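PDB 4GEZ: neuraminidase from Influenza A virus, which belongs to the sialidase family of viral surface glycoproteins and is predicted to remove terminal sialic acids, although its putative active site has diverged. Local coordinates for residues A[316-321]-A[346-351]. Sequence-based numbering, arbitrary orientation.
Sequences ELFSNK and LEIEDQ
Phe-318 packs its ring on Leu-346 and Ile-348, two same-facing residues of one strand. CG lies anti to its own carbonyl carbon (chi1 -66°), which swings the ring toward 346-351. Phe-318 CE2 meets Leu-346 CD2 at 3.5 Å, the two side chains running antiparallel past one another. Ile-348 crosses the ring at about a right angle and sets CG2 over one face, displaced toward the CE2-CZ rim; CG2 is 4.2 Å from the Phe-318 ring centroid and 22° off the ring normal, the geometry of a CH-pi contact. At the end of the corner formed by 319-321, Lys-321 bends at chi2 and then runs extended, laying its CD beside Ile-348 CB at 4.1 Å. Lys-321 NZ donates to Glu-349 O at 3.1 Å. The C=O...N angle is 127° and the nitrogen stands above the carbonyl plane, which places the bond off the lone-pair directions. Glu-81 of a neighbouring subunit forms a long, weak ion pair with the same ammonium. The contact thus joins successive sheets of the neuraminidase beta-propeller: strand 313-318 edges one blade, broken by a classic beta bulge, with Leu-317 and Phe-318 set opposite the single residue Phe-296, while strand 343-349 lies inside the next, between strands 322-329 and 359-367. Phe-296 and Phe-364, from the two sheets, also pack on Phe-318.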
loop_
_atom_site.group_PDB
_atom_site.type_symbol
_atom_site.label_atom_id
_atom_site.label_comp_id
_atom_site.label_asym_id
_atom_site.label_seq_id
_atom_site.Cartn_x
_atom_site.Cartn_y
_atom_site.Cartn_z
ATOM N N GLU A 316 17.992 -30.461 -14.766
ATOM C CA GLU A 316 16.552 -30.591 -14.895
ATOM C C GLU A 316 15.889 -29.813 -13.766
ATOM O O GLU A 316 15.699 -30.342 -12.672
ATOM C CB GLU A 316 16.155 -32.065 -14.846
ATOM C CG GLU A 316 14.677 -32.326 -15.080
ATOM C CD GLU A 316 14.370 -33.801 -15.224
ATOM O OE1 GLU A 316 13.527 -34.309 -14.455
ATOM O OE2 GLU A 316 14.966 -34.448 -16.110
ATOM N N LEU A 317 15.553 -28.552 -14.033
ATOM C CA LEU A 317 14.965 -27.674 -13.022
ATOM C C LEU A 317 13.546 -28.098 -12.674
ATOM O O LEU A 317 13.125 -28.007 -11.521
ATOM C CB LEU A 317 14.960 -26.216 -13.503
ATOM C CG LEU A 317 16.276 -25.479 -13.751
ATOM C CD1 LEU A 317 16.026 -24.066 -14.237
ATOM C CD2 LEU A 317 17.095 -25.448 -12.484
ATOM N N PHE A 318 12.813 -28.572 -13.675
ATOM C CA PHE A 318 11.455 -29.044 -13.459
ATOM C C PHE A 318 11.237 -30.344 -14.222
ATOM O O PHE A 318 11.839 -30.560 -15.275
ATOM C CB PHE A 318 10.447 -27.991 -13.935
ATOM C CG PHE A 318 10.461 -26.722 -13.132
ATOM C CD1 PHE A 318 9.703 -26.612 -11.972
ATOM C CD2 PHE A 318 11.214 -25.630 -13.546
ATOM C CE1 PHE A 318 9.705 -25.439 -11.226
ATOM C CE2 PHE A 318 11.221 -24.451 -12.809
ATOM C CZ PHE A 318 10.463 -24.355 -11.646
ATOM N N SER A 319 10.396 -31.217 -13.676
ATOM C CA SER A 319 10.039 -32.466 -14.338
ATOM C C SER A 319 8.560 -32.501 -14.704
ATOM O O SER A 319 8.199 -32.667 -15.869
ATOM C CB SER A 319 10.386 -33.659 -13.444
ATOM O OG SER A 319 11.724 -33.582 -12.987
ATOM N N ASN A 320 7.709 -32.299 -13.702
ATOM C CA ASN A 320 6.267 -32.430 -13.867
ATOM C C ASN A 320 5.564 -31.091 -14.064
ATOM O O ASN A 320 4.476 -31.029 -14.640
ATOM C CB ASN A 320 5.658 -33.156 -12.662
ATOM C CG ASN A 320 6.140 -34.587 -12.535
ATOM O OD1 ASN A 320 6.477 -35.234 -13.525
ATOM N ND2 ASN A 320 6.182 -35.087 -11.305
ATOM N N LYS A 321 6.190 -30.024 -13.578
ATOM C CA LYS A 321 5.618 -28.689 -13.682
ATOM C C LYS A 321 5.309 -28.316 -15.120
ATOM O O LYS A 321 6.152 -28.478 -16.004
ATOM C CB LYS A 321 6.582 -27.661 -13.083
ATOM C CG LYS A 321 6.310 -27.337 -11.627
ATOM C CD LYS A 321 5.442 -26.100 -11.517
ATOM C CE LYS A 321 5.102 -25.791 -10.073
ATOM N NZ LYS A 321 4.318 -24.531 -9.940
ATOM N N LEU A 346 10.642 -17.407 -16.214
ATOM C CA LEU A 346 10.044 -18.643 -16.706
ATOM C C LEU A 346 8.619 -18.780 -16.181
ATOM O O LEU A 346 8.398 -18.779 -14.969
ATOM C CB LEU A 346 10.895 -19.832 -16.235
ATOM C CG LEU A 346 10.470 -21.283 -16.477
ATOM C CD1 LEU A 346 10.689 -21.619 -17.933
ATOM C CD2 LEU A 346 11.215 -22.253 -15.570
ATOM N N GLU A 347 7.659 -18.947 -17.087
ATOM C CA GLU A 347 6.271 -19.162 -16.688
ATOM C C GLU A 347 6.096 -20.572 -16.143
ATOM O O GLU A 347 6.384 -21.548 -16.835
ATOM C CB GLU A 347 5.317 -18.985 -17.874
ATOM C CG GLU A 347 5.109 -17.558 -18.371
ATOM C CD GLU A 347 4.167 -17.508 -19.565
ATOM O OE1 GLU A 347 3.732 -16.400 -19.942
ATOM O OE2 GLU A 347 3.876 -18.581 -20.137
ATOM N N ILE A 348 5.618 -20.684 -14.907
ATOM C CA ILE A 348 5.283 -21.991 -14.356
ATOM C C ILE A 348 3.852 -21.989 -13.847
ATOM O O ILE A 348 3.440 -21.080 -13.115
ATOM C CB ILE A 348 6.252 -22.432 -13.234
ATOM C CG1 ILE A 348 6.386 -21.353 -12.165
ATOM C CG2 ILE A 348 7.613 -22.805 -13.819
ATOM C CD1 ILE A 348 7.193 -21.794 -10.948
ATOM N N GLU A 349 3.096 -23.015 -14.231
ATOM C CA GLU A 349 1.683 -23.088 -13.885
ATOM C C GLU A 349 1.466 -23.498 -12.439
ATOM O O GLU A 349 2.037 -24.490 -11.980
ATOM C CB GLU A 349 0.950 -24.070 -14.806
ATOM C CG GLU A 349 -0.547 -24.168 -14.520
ATOM C CD GLU A 349 -1.294 -25.007 -15.537
ATOM O OE1 GLU A 349 -1.200 -24.702 -16.745
ATOM O OE2 GLU A 349 -1.981 -25.967 -15.124
ATOM N N ASP A 350 0.653 -22.716 -11.727
ATOM C CA ASP A 350 0.188 -23.088 -10.397
ATOM C C ASP A 350 -0.957 -24.075 -10.573
ATOM O O ASP A 350 -2.103 -23.675 -10.794
ATOM C CB ASP A 350 -0.297 -21.853 -9.638
ATOM C CG ASP A 350 -0.611 -22.140 -8.180
ATOM O OD1 ASP A 350 -0.793 -23.322 -7.810
ATOM O OD2 ASP A 350 -0.695 -21.166 -7.404
ATOM N N GLN A 351 -0.643 -25.362 -10.474
ATOM C CA GLN A 351 -1.619 -26.418 -10.742
ATOM C C GLN A 351 -2.735 -26.537 -9.698
ATOM O O GLN A 351 -3.734 -27.219 -9.940
ATOM C CB GLN A 351 -0.914 -27.764 -10.952
ATOM C CG GLN A 351 -0.297 -28.373 -9.697
ATOM C CD GLN A 351 0.973 -27.661 -9.267
ATOM O OE1 GLN A 351 1.485 -26.797 -9.980
ATOM N NE2 GLN A 351 1.499 -28.034 -8.107
#